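Long-range contacts in ALDH21) (Physcomitrella patens subsp. patens, PDB 5MZ5), which works as an NADP(+)-dependent succinic semialdehyde dehydrogenase, a member of the aldehyde dehydrogenase family: residues 319-327 with 434-443; 377-387 with 399-410. All coordinates share one frame; numbering follows the deposited sequence.

Both contacts hang on the same mixed sheet: strand 323-329 of contact 1 lies beside strand 419-425, and that strand lies beside strand 395-402 of contact 2. Contact 1 is largely buried and reaches the substrate pocket. It is held by side chains, above all an arginine bound to backbone carbonyls of helix 428-435, with apolar packing at its other end. Contact 2 is farther out and partly open to solvent, and there backbone bonds between strands dominate, helped by the Glu377 carboxylate with Lys381 and Asn409. The two meet directly, with a weak hydrogen bond from Gln324 NE2 to Ala410 O and with Ile406 packing against Asn437.

Contact 1: 319-327 with 434-443; sequences SCIHMQRLY and ECNNTHYGLQ
At the C-terminal end of helix 428-435, Arg325 reaches from strand 323-329 and fastens its guanidinium to two backbone carbonyls. Arg325 NH1 gives a nearly straight hydrogen bond to Cys435 O (2.8 Å, 168°) and Arg325 NH2 a more bent one to Glu434 O (3.0 Å), both acceptors lying close to the guanidinium plane. A bend at chi3 (-72°) turns the group to the helix. Arg325 NH2 also donates to the hydroxyl of its neighbour in the strand, Tyr327 OH (2.8 Å), so this one nitrogen serves two acceptors, while Thr438 CG2 packs obliquely by NH1. With an alanine here both donors are gone, which would probably leave the Glu434 and Cys435 carbonyls without these partners and the tyrosine hydroxyl freer to turn.

The Tyr327 ring meets Glu434 across its chain, CE1 to CG at 3.6 Å, and the sulfur of Cys435 approaches obliquely, SG to CD2 at 4.0 Å. A water joins Tyr327 OH to Glu434 OE2, the carboxylate oxygen that also pairs with Arg411; Asn437 ND2 holds OE1.

The strand belongs to the mixed sheet of the catalytic domain in the aldehyde dehydrogenase fold, between strands 290-294 and 419-425, and the chain just before it enters the active-site pocket. There Cys320, which contacts succinate and NADP(+) in ligand-bound structures of this enzyme, lays CB against Leu442 CD2 (3.7 Å). A chi1 of 57° leaves Ile321 CG2 anti to the carbonyl carbon, on Leu442 CG (3.7 Å), with CD1 near Gln443 NE2 (3.9 Å), which bonds to Pro472 O and Leu474 O.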
loop_
_atom_site.group_PDB
_atom_site.type_symbol
_atom_site.label_atom_id
_atom_site.label_comp_id
_atom_site.label_asym_id
_atom_site.label_seq_id
_atom_site.Cartn_x
_atom_site.Cartn_y
_atom_site.Cartn_z
ATOM N N SER A 319 -32.113 4.327 -11.677
ATOM C CA SER A 319 -30.781 4.098 -11.157
ATOM C C SER A 319 -29.801 4.220 -12.301
ATOM O O SER A 319 -30.088 3.791 -13.416
ATOM C CB SER A 319 -30.693 2.705 -10.536
ATOM O OG SER A 319 -29.358 2.350 -10.224
ATOM N N CYS A 320 -28.639 4.801 -12.013
ATOM C CA CYS A 320 -27.558 5.001 -12.971
ATOM C C CYS A 320 -26.911 3.668 -13.371
ATOM O O CYS A 320 -26.243 3.621 -14.395
ATOM C CB CYS A 320 -26.536 5.997 -12.424
ATOM S SG CYS A 320 -27.222 7.636 -12.035
ATOM N N ILE A 321 -27.161 2.572 -12.587
ATOM C CA ILE A 321 -26.660 1.217 -12.878
ATOM C C ILE A 321 -27.816 0.219 -13.149
ATOM O O ILE A 321 -27.608 -0.991 -13.100
ATOM C CB ILE A 321 -25.633 0.680 -11.846
ATOM C CG1 ILE A 321 -26.206 0.673 -10.393
ATOM C CG2 ILE A 321 -24.317 1.454 -11.975
ATOM C CD1 ILE A 321 -25.233 0.109 -9.265
ATOM N N HIS A 322 -29.015 0.735 -13.486
ATOM C CA HIS A 322 -30.164 -0.073 -13.889
ATOM C C HIS A 322 -29.751 -0.951 -15.089
ATOM O O HIS A 322 -29.034 -0.472 -15.964
ATOM C CB HIS A 322 -31.320 0.869 -14.280
ATOM C CG HIS A 322 -32.337 0.274 -15.218
ATOM N ND1 HIS A 322 -32.677 0.903 -16.402
ATOM C CD2 HIS A 322 -33.091 -0.844 -15.085
ATOM C CE1 HIS A 322 -33.575 0.121 -16.975
ATOM N NE2 HIS A 322 -33.856 -0.941 -16.219
ATOM N N MET A 323 -30.133 -2.244 -15.101
ATOM C CA MET A 323 -29.800 -3.122 -16.237
ATOM C C MET A 323 -30.786 -2.816 -17.374
ATOM O O MET A 323 -31.944 -3.249 -17.354
ATOM C CB MET A 323 -29.810 -4.601 -15.833
ATOM C CG MET A 323 -29.448 -5.569 -16.958
ATOM S SD MET A 323 -29.934 -7.262 -16.504
ATOM C CE MET A 323 -31.716 -7.169 -16.812
ATOM N N GLN A 324 -30.327 -2.016 -18.341
ATOM C CA GLN A 324 -31.151 -1.583 -19.468
ATOM C C GLN A 324 -31.125 -2.574 -20.631
ATOM O O GLN A 324 -32.118 -2.692 -21.338
ATOM C CB GLN A 324 -30.714 -0.188 -19.933
ATOM C CG GLN A 324 -31.725 0.491 -20.859
ATOM C CD GLN A 324 -31.306 1.901 -21.188
ATOM O OE1 GLN A 324 -30.964 2.699 -20.305
ATOM N NE2 GLN A 324 -31.298 2.236 -22.467
ATOM N N ARG A 325 -29.984 -3.264 -20.834
ATOM C CA ARG A 325 -29.791 -4.188 -21.958
ATOM C C ARG A 325 -29.386 -5.578 -21.479
ATOM O O ARG A 325 -28.481 -5.722 -20.648
ATOM C CB ARG A 325 -28.755 -3.636 -22.959
ATOM C CG ARG A 325 -29.095 -2.247 -23.526
ATOM C CD ARG A 325 -27.978 -1.722 -24.401
ATOM N NE ARG A 325 -26.790 -1.307 -23.644
ATOM C CZ ARG A 325 -25.539 -1.582 -24.000
ATOM N NH1 ARG A 325 -24.524 -1.107 -23.294
ATOM N NH2 ARG A 325 -25.293 -2.322 -25.079
ATOM N N LEU A 326 -30.095 -6.596 -21.991
ATOM C CA LEU A 326 -29.872 -7.980 -21.620
ATOM C C LEU A 326 -29.531 -8.805 -22.860
ATOM O O LEU A 326 -30.350 -8.901 -23.774
ATOM C CB LEU A 326 -31.112 -8.526 -20.880
ATOM C CG LEU A 326 -31.108 -9.973 -20.384
ATOM C CD1 LEU A 326 -29.804 -10.335 -19.615
ATOM C CD2 LEU A 326 -32.355 -10.252 -19.548
ATOM N N TYR A 327 -28.317 -9.386 -22.875
ATOM C CA TYR A 327 -27.761 -10.214 -23.952
ATOM C C TYR A 327 -27.696 -11.650 -23.472
ATOM O O TYR A 327 -26.995 -11.954 -22.505
ATOM C CB TYR A 327 -26.369 -9.685 -24.388
ATOM C CG TYR A 327 -26.453 -8.265 -24.909
ATOM C CD1 TYR A 327 -26.783 -8.007 -26.240
ATOM C CD2 TYR A 327 -26.262 -7.177 -24.058
ATOM C CE1 TYR A 327 -26.922 -6.701 -26.712
ATOM C CE2 TYR A 327 -26.408 -5.871 -24.513
ATOM C CZ TYR A 327 -26.738 -5.636 -25.841
ATOM O OH TYR A 327 -26.889 -4.347 -26.280
ATOM N N GLU A 434 -20.835 -5.625 -28.239
ATOM C CA GLU A 434 -22.143 -4.991 -28.207
ATOM C C GLU A 434 -22.435 -4.315 -26.859
ATOM O O GLU A 434 -23.094 -3.272 -26.830
ATOM C CB GLU A 434 -23.262 -5.963 -28.634
ATOM C CG GLU A 434 -24.553 -5.271 -29.034
ATOM C CD GLU A 434 -24.485 -4.131 -30.037
ATOM O OE1 GLU A 434 -23.510 -4.055 -30.822
ATOM O OE2 GLU A 434 -25.440 -3.325 -30.057
ATOM N N CYS A 435 -21.929 -4.899 -25.746
ATOM C CA CYS A 435 -22.031 -4.306 -24.403
ATOM C C CYS A 435 -21.360 -2.936 -24.405
ATOM O O CYS A 435 -21.888 -1.996 -23.811
ATOM C CB CYS A 435 -21.391 -5.222 -23.360
ATOM S SG CYS A 435 -22.434 -6.611 -22.885
ATOM N N ASN A 436 -20.211 -2.839 -25.102
ATOM C CA ASN A 436 -19.392 -1.644 -25.261
ATOM C C ASN A 436 -19.943 -0.665 -26.270
ATOM O O ASN A 436 -19.463 0.467 -26.307
ATOM C CB ASN A 436 -17.940 -2.024 -25.638
ATOM C CG ASN A 436 -17.201 -2.722 -24.533
ATOM O OD1 ASN A 436 -17.537 -2.605 -23.344
ATOM N ND2 ASN A 436 -16.147 -3.421 -24.899
ATOM N N ASN A 437 -20.934 -1.094 -27.097
ATOM C CA ASN A 437 -21.557 -0.279 -28.149
ATOM C C ASN A 437 -22.566 0.713 -27.543
ATOM O O ASN A 437 -23.793 0.597 -27.721
ATOM C CB ASN A 437 -22.165 -1.171 -29.263
ATOM C CG ASN A 437 -22.575 -0.406 -30.495
ATOM O OD1 ASN A 437 -22.234 0.764 -30.662
ATOM N ND2 ASN A 437 -23.326 -1.047 -31.387
ATOM N N THR A 438 -22.016 1.689 -26.807
ATOM C CA THR A 438 -22.744 2.713 -26.062
ATOM C C THR A 438 -21.804 3.882 -25.770
ATOM O O THR A 438 -20.587 3.699 -25.764
ATOM C CB THR A 438 -23.333 2.100 -24.745
ATOM O OG1 THR A 438 -24.030 3.110 -24.017
ATOM C CG2 THR A 438 -22.259 1.473 -23.834
ATOM N N HIS A 439 -22.369 5.060 -25.495
ATOM C CA HIS A 439 -21.609 6.256 -25.145
ATOM C C HIS A 439 -21.479 6.401 -23.623
ATOM O O HIS A 439 -20.802 7.304 -23.133
ATOM C CB HIS A 439 -22.150 7.519 -25.841
ATOM C CG HIS A 439 -23.585 7.865 -25.551
ATOM N ND1 HIS A 439 -23.926 8.809 -24.574
ATOM C CD2 HIS A 439 -24.714 7.478 -26.192
ATOM C CE1 HIS A 439 -25.243 8.949 -24.648
ATOM N NE2 HIS A 439 -25.766 8.160 -25.596
ATOM N N TYR A 440 -22.054 5.444 -22.877
ATOM C CA TYR A 440 -21.943 5.358 -21.415
ATOM C C TYR A 440 -20.890 4.285 -21.073
ATOM O O TYR A 440 -20.423 3.580 -21.968
ATOM C CB TYR A 440 -23.302 5.012 -20.799
ATOM C CG TYR A 440 -24.418 5.983 -21.135
ATOM C CD1 TYR A 440 -24.617 7.139 -20.382
ATOM C CD2 TYR A 440 -25.288 5.735 -22.193
ATOM C CE1 TYR A 440 -25.664 8.021 -20.673
ATOM C CE2 TYR A 440 -26.347 6.595 -22.480
ATOM C CZ TYR A 440 -26.530 7.743 -21.721
ATOM O OH TYR A 440 -27.566 8.601 -22.030
ATOM N N GLY A 441 -20.508 4.181 -19.800
ATOM C CA GLY A 441 -19.525 3.195 -19.361
ATOM C C GLY A 441 -19.417 3.083 -17.861
ATOM O O GLY A 441 -18.323 3.160 -17.311
ATOM N N LEU A 442 -20.552 2.891 -17.192
ATOM C CA LEU A 442 -20.606 2.827 -15.739
ATOM C C LEU A 442 -20.339 1.420 -15.221
ATOM O O LEU A 442 -19.271 1.170 -14.652
ATOM C CB LEU A 442 -21.950 3.432 -15.263
ATOM C CG LEU A 442 -22.187 3.824 -13.796
ATOM C CD1 LEU A 442 -20.953 4.259 -13.089
ATOM C CD2 LEU A 442 -23.211 4.923 -13.702
ATOM N N GLN A 443 -21.279 0.497 -15.438
ATOM C CA GLN A 443 -21.158 -0.892 -15.004
ATOM C C GLN A 443 -21.731 -1.847 -16.030
ATOM O O GLN A 443 -22.536 -1.456 -16.868
ATOM C CB GLN A 443 -21.781 -1.130 -13.607
ATOM C CG GLN A 443 -21.000 -0.461 -12.486
ATOM C CD GLN A 443 -21.250 -0.931 -11.078
ATOM O OE1 GLN A 443 -20.530 -0.546 -10.166
ATOM N NE2 GLN A 443 -22.259 -1.760 -10.846
HETATM O O HOH W 1 -27.727 -4.179 -29.076
#

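Contact 2: 377-387 with 399-410; sequences EAVAKGGKLLT and TVIEDVPIEANA
Glu377, in the last turn of helix 365-380, its CG anti to the backbone N (chi1 -176°), grips the start of helix 409-412 with its carboxylate. Asn409 ND2 donates to Glu377 OE1 from the syn side (2.9 Å), tilted out of the carboxylate plane, the amide and carboxylate planes 75° apart, and Asn409 N reaches Glu377 OE2 weakly (3.4 Å). A water links OE1, weakly, to Ala410 N, while Lys381 NZ closes a salt bridge to Glu377 OE2 from the anti side (2.9 Å). On its way there the lysine runs over Ala408, CD against CB, with its own CB on the Pro405 ring. One residue on from Glu377, Ala378 CB packs on both methyls of Val404.

A Schellman motif at Gly382 ends the helix and leads into strand 384-387. A CB on Gly382, at positive phi, would jam against the preceding carbonyl; on Gly383, as placed, it would meet Val404 CG2 and Ala378 O. The strand pairs antiparallel with 399-402: Lys384 N to Glu402 O and Glu402 N to Lys384 O (each 2.8 Å), then Leu386 N to Val400 O (2.9 Å). A beta bulge shifts the register before Val400 N bonds weakly to Thr387 O.

Farther out, helix 333-345 lies against Leu386 and Val400, and its Tyr333 and Lys337 hold Glu402 OE2. Lys384 runs alongside Glu402 with NZ 4.0 Å from OE1, beyond a salt bridge; the charge of Glu402 is therefore probably balanced chiefly by Lys337.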
loop_
_atom_site.group_PDB
_atom_site.type_symbol
_atom_site.label_atom_id
_atom_site.label_comp_id
_atom_site.label_asym_id
_atom_site.label_seq_id
_atom_site.Cartn_x
_atom_site.Cartn_y
_atom_site.Cartn_z
ATOM N N GLU A 377 -41.829 4.496 -29.471
ATOM C CA GLU A 377 -40.849 4.721 -30.529
ATOM C C GLU A 377 -40.043 3.439 -30.823
ATOM O O GLU A 377 -39.826 3.124 -31.992
ATOM C CB GLU A 377 -39.925 5.887 -30.157
ATOM C CG GLU A 377 -38.922 6.278 -31.233
ATOM C CD GLU A 377 -37.566 6.741 -30.733
ATOM O OE1 GLU A 377 -37.474 7.182 -29.564
ATOM O OE2 GLU A 377 -36.595 6.686 -31.521
ATOM N N ALA A 378 -39.637 2.691 -29.765
ATOM C CA ALA A 378 -38.884 1.437 -29.878
ATOM C C ALA A 378 -39.684 0.389 -30.655
ATOM O O ALA A 378 -39.119 -0.264 -31.537
ATOM C CB ALA A 378 -38.510 0.913 -28.497
ATOM N N VAL A 379 -41.005 0.268 -30.358
ATOM C CA VAL A 379 -41.897 -0.670 -31.029
ATOM C C VAL A 379 -42.161 -0.217 -32.494
ATOM O O VAL A 379 -42.196 -1.067 -33.386
ATOM C CB VAL A 379 -43.200 -1.023 -30.238
ATOM C CG1 VAL A 379 -42.915 -1.425 -28.784
ATOM C CG2 VAL A 379 -44.268 0.054 -30.324
ATOM N N ALA A 380 -42.267 1.116 -32.735
ATOM C CA ALA A 380 -42.483 1.706 -34.076
ATOM C C ALA A 380 -41.281 1.440 -35.007
ATOM O O ALA A 380 -41.455 1.230 -36.203
ATOM C CB ALA A 380 -42.738 3.210 -33.965
ATOM N N LYS A 381 -40.072 1.404 -34.427
ATOM C CA LYS A 381 -38.816 1.157 -35.123
ATOM C C LYS A 381 -38.499 -0.347 -35.328
ATOM O O LYS A 381 -37.440 -0.675 -35.877
ATOM C CB LYS A 381 -37.671 1.889 -34.416
ATOM C CG LYS A 381 -37.644 3.378 -34.719
ATOM C CD LYS A 381 -36.376 4.029 -34.199
ATOM C CE LYS A 381 -36.115 5.371 -34.848
ATOM N NZ LYS A 381 -37.036 6.425 -34.345
ATOM N N GLY A 382 -39.413 -1.234 -34.921
ATOM C CA GLY A 382 -39.229 -2.673 -35.089
ATOM C C GLY A 382 -39.097 -3.529 -33.837
ATOM O O GLY A 382 -39.061 -4.758 -33.944
ATOM N N GLY A 383 -39.033 -2.903 -32.656
ATOM C CA GLY A 383 -38.945 -3.626 -31.388
ATOM C C GLY A 383 -40.207 -4.414 -31.071
ATOM O O GLY A 383 -41.321 -3.938 -31.308
ATOM N N LYS A 384 -40.048 -5.626 -30.535
ATOM C CA LYS A 384 -41.188 -6.472 -30.179
ATOM C C LYS A 384 -41.476 -6.380 -28.674
ATOM O O LYS A 384 -40.655 -6.809 -27.855
ATOM C CB LYS A 384 -40.975 -7.933 -30.639
ATOM C CG LYS A 384 -42.199 -8.823 -30.437
ATOM C CD LYS A 384 -41.842 -10.300 -30.562
ATOM C CE LYS A 384 -42.945 -11.198 -30.061
ATOM N NZ LYS A 384 -42.459 -12.580 -29.815
ATOM N N LEU A 385 -42.643 -5.815 -28.318
ATOM C CA LEU A 385 -43.062 -5.672 -26.932
ATOM C C LEU A 385 -43.451 -7.043 -26.367
ATOM O O LEU A 385 -44.362 -7.693 -26.890
ATOM C CB LEU A 385 -44.221 -4.662 -26.834
ATOM C CG LEU A 385 -44.726 -4.291 -25.428
ATOM C CD1 LEU A 385 -43.701 -3.432 -24.669
ATOM C CD2 LEU A 385 -46.041 -3.553 -25.522
ATOM N N LEU A 386 -42.722 -7.495 -25.328
ATOM C CA LEU A 386 -42.970 -8.794 -24.697
ATOM C C LEU A 386 -43.941 -8.700 -23.529
ATOM O O LEU A 386 -44.698 -9.646 -23.289
ATOM C CB LEU A 386 -41.669 -9.494 -24.280
ATOM C CG LEU A 386 -40.635 -9.760 -25.376
ATOM C CD1 LEU A 386 -39.403 -10.458 -24.786
ATOM C CD2 LEU A 386 -41.227 -10.565 -26.551
ATOM N N THR A 387 -43.921 -7.552 -22.813
ATOM C CA THR A 387 -44.797 -7.260 -21.667
ATOM C C THR A 387 -44.720 -5.768 -21.306
ATOM O O THR A 387 -43.742 -5.103 -21.653
ATOM C CB THR A 387 -44.443 -8.178 -20.475
ATOM O OG1 THR A 387 -45.454 -8.075 -19.476
ATOM C CG2 THR A 387 -43.043 -7.898 -19.894
ATOM N N THR A 399 -41.496 -3.228 -18.242
ATOM C CA THR A 399 -41.487 -3.489 -19.674
ATOM C C THR A 399 -40.259 -4.250 -20.135
ATOM O O THR A 399 -39.164 -4.006 -19.644
ATOM C CB THR A 399 -41.594 -2.131 -20.408
ATOM O OG1 THR A 399 -42.687 -1.378 -19.882
ATOM C CG2 THR A 399 -41.738 -2.266 -21.914
ATOM N N VAL A 400 -40.454 -5.141 -21.123
ATOM C CA VAL A 400 -39.413 -5.906 -21.822
ATOM C C VAL A 400 -39.675 -5.791 -23.327
ATOM O O VAL A 400 -40.763 -6.098 -23.788
ATOM C CB VAL A 400 -39.249 -7.391 -21.376
ATOM C CG1 VAL A 400 -38.028 -8.030 -22.045
ATOM C CG2 VAL A 400 -39.140 -7.505 -19.856
ATOM N N ILE A 401 -38.683 -5.308 -24.072
ATOM C CA ILE A 401 -38.770 -5.144 -25.525
ATOM C C ILE A 401 -37.606 -5.893 -26.168
ATOM O O ILE A 401 -36.456 -5.727 -25.768
ATOM C CB ILE A 401 -38.856 -3.668 -26.022
ATOM C CG1 ILE A 401 -39.503 -2.714 -24.979
ATOM C CG2 ILE A 401 -39.573 -3.609 -27.388
ATOM C CD1 ILE A 401 -39.348 -1.209 -25.265
ATOM N N GLU A 402 -37.925 -6.690 -27.174
ATOM C CA GLU A 402 -36.999 -7.522 -27.919
ATOM C C GLU A 402 -36.589 -6.870 -29.249
ATOM O O GLU A 402 -37.418 -6.269 -29.925
ATOM C CB GLU A 402 -37.674 -8.884 -28.148
ATOM C CG GLU A 402 -36.920 -9.892 -28.987
ATOM C CD GLU A 402 -37.719 -11.173 -29.114
ATOM O OE1 GLU A 402 -38.648 -11.229 -29.957
ATOM O OE2 GLU A 402 -37.485 -12.084 -28.290
ATOM N N ASP A 403 -35.283 -6.977 -29.591
ATOM C CA ASP A 403 -34.655 -6.506 -30.839
ATOM C C ASP A 403 -34.940 -5.027 -31.188
ATOM O O ASP A 403 -35.334 -4.701 -32.314
ATOM C CB ASP A 403 -35.013 -7.446 -32.017
ATOM C CG ASP A 403 -34.566 -8.886 -31.802
ATOM O OD1 ASP A 403 -33.538 -9.098 -31.097
ATOM O OD2 ASP A 403 -35.248 -9.803 -32.324
ATOM N N VAL A 404 -34.692 -4.134 -30.225
ATOM C CA VAL A 404 -34.842 -2.697 -30.434
ATOM C C VAL A 404 -33.611 -2.217 -31.246
ATOM O O VAL A 404 -32.477 -2.486 -30.836
ATOM C CB VAL A 404 -35.018 -1.932 -29.098
ATOM C CG1 VAL A 404 -34.942 -0.420 -29.302
ATOM C CG2 VAL A 404 -36.331 -2.315 -28.425
ATOM N N PRO A 405 -33.806 -1.553 -32.415
ATOM C CA PRO A 405 -32.638 -1.107 -33.202
ATOM C C PRO A 405 -31.829 0.003 -32.525
ATOM O O PRO A 405 -32.340 0.724 -31.672
ATOM C CB PRO A 405 -33.252 -0.672 -34.544
ATOM C CG PRO A 405 -34.639 -0.305 -34.217
ATOM C CD PRO A 405 -35.076 -1.197 -33.088
ATOM N N ILE A 406 -30.559 0.115 -32.915
ATOM C CA ILE A 406 -29.567 1.067 -32.406
ATOM C C ILE A 406 -30.018 2.549 -32.538
ATOM O O ILE A 406 -29.635 3.366 -31.709
ATOM C CB ILE A 406 -28.166 0.785 -33.061
ATOM C CG1 ILE A 406 -27.020 1.461 -32.287
ATOM C CG2 ILE A 406 -28.116 1.125 -34.566
ATOM C CD1 ILE A 406 -26.428 0.632 -31.149
ATOM N N GLU A 407 -30.823 2.880 -33.562
ATOM C CA GLU A 407 -31.292 4.249 -33.795
ATOM C C GLU A 407 -32.378 4.698 -32.786
ATOM O O GLU A 407 -32.515 5.906 -32.559
ATOM C CB GLU A 407 -31.729 4.475 -35.263
ATOM C CG GLU A 407 -32.759 3.488 -35.807
ATOM C CD GLU A 407 -32.247 2.193 -36.420
ATOM O OE1 GLU A 407 -33.052 1.522 -37.105
ATOM O OE2 GLU A 407 -31.060 1.840 -36.218
ATOM N N ALA A 408 -33.120 3.743 -32.165
ATOM C CA ALA A 408 -34.150 4.071 -31.161
ATOM C C ALA A 408 -33.542 4.656 -29.882
ATOM O O ALA A 408 -32.497 4.178 -29.415
ATOM C CB ALA A 408 -34.986 2.848 -30.830
ATOM N N ASN A 409 -34.198 5.705 -29.326
ATOM C CA ASN A 409 -33.778 6.392 -28.095
ATOM C C ASN A 409 -33.660 5.452 -26.903
ATOM O O ASN A 409 -32.761 5.638 -26.078
ATOM C CB ASN A 409 -34.717 7.535 -27.748
ATOM C CG ASN A 409 -34.499 8.771 -28.567
ATOM O OD1 ASN A 409 -33.376 9.249 -28.736
ATOM N ND2 ASN A 409 -35.582 9.344 -29.061
ATOM N N ALA A 410 -34.557 4.439 -26.826
ATOM C CA ALA A 410 -34.570 3.428 -25.765
ATOM C C ALA A 410 -33.258 2.623 -25.769
ATOM O O ALA A 410 -32.815 2.206 -24.707
ATOM C CB ALA A 410 -35.767 2.502 -25.931
HETATM O O HOH W 2 -37.133 4.307 -28.452
#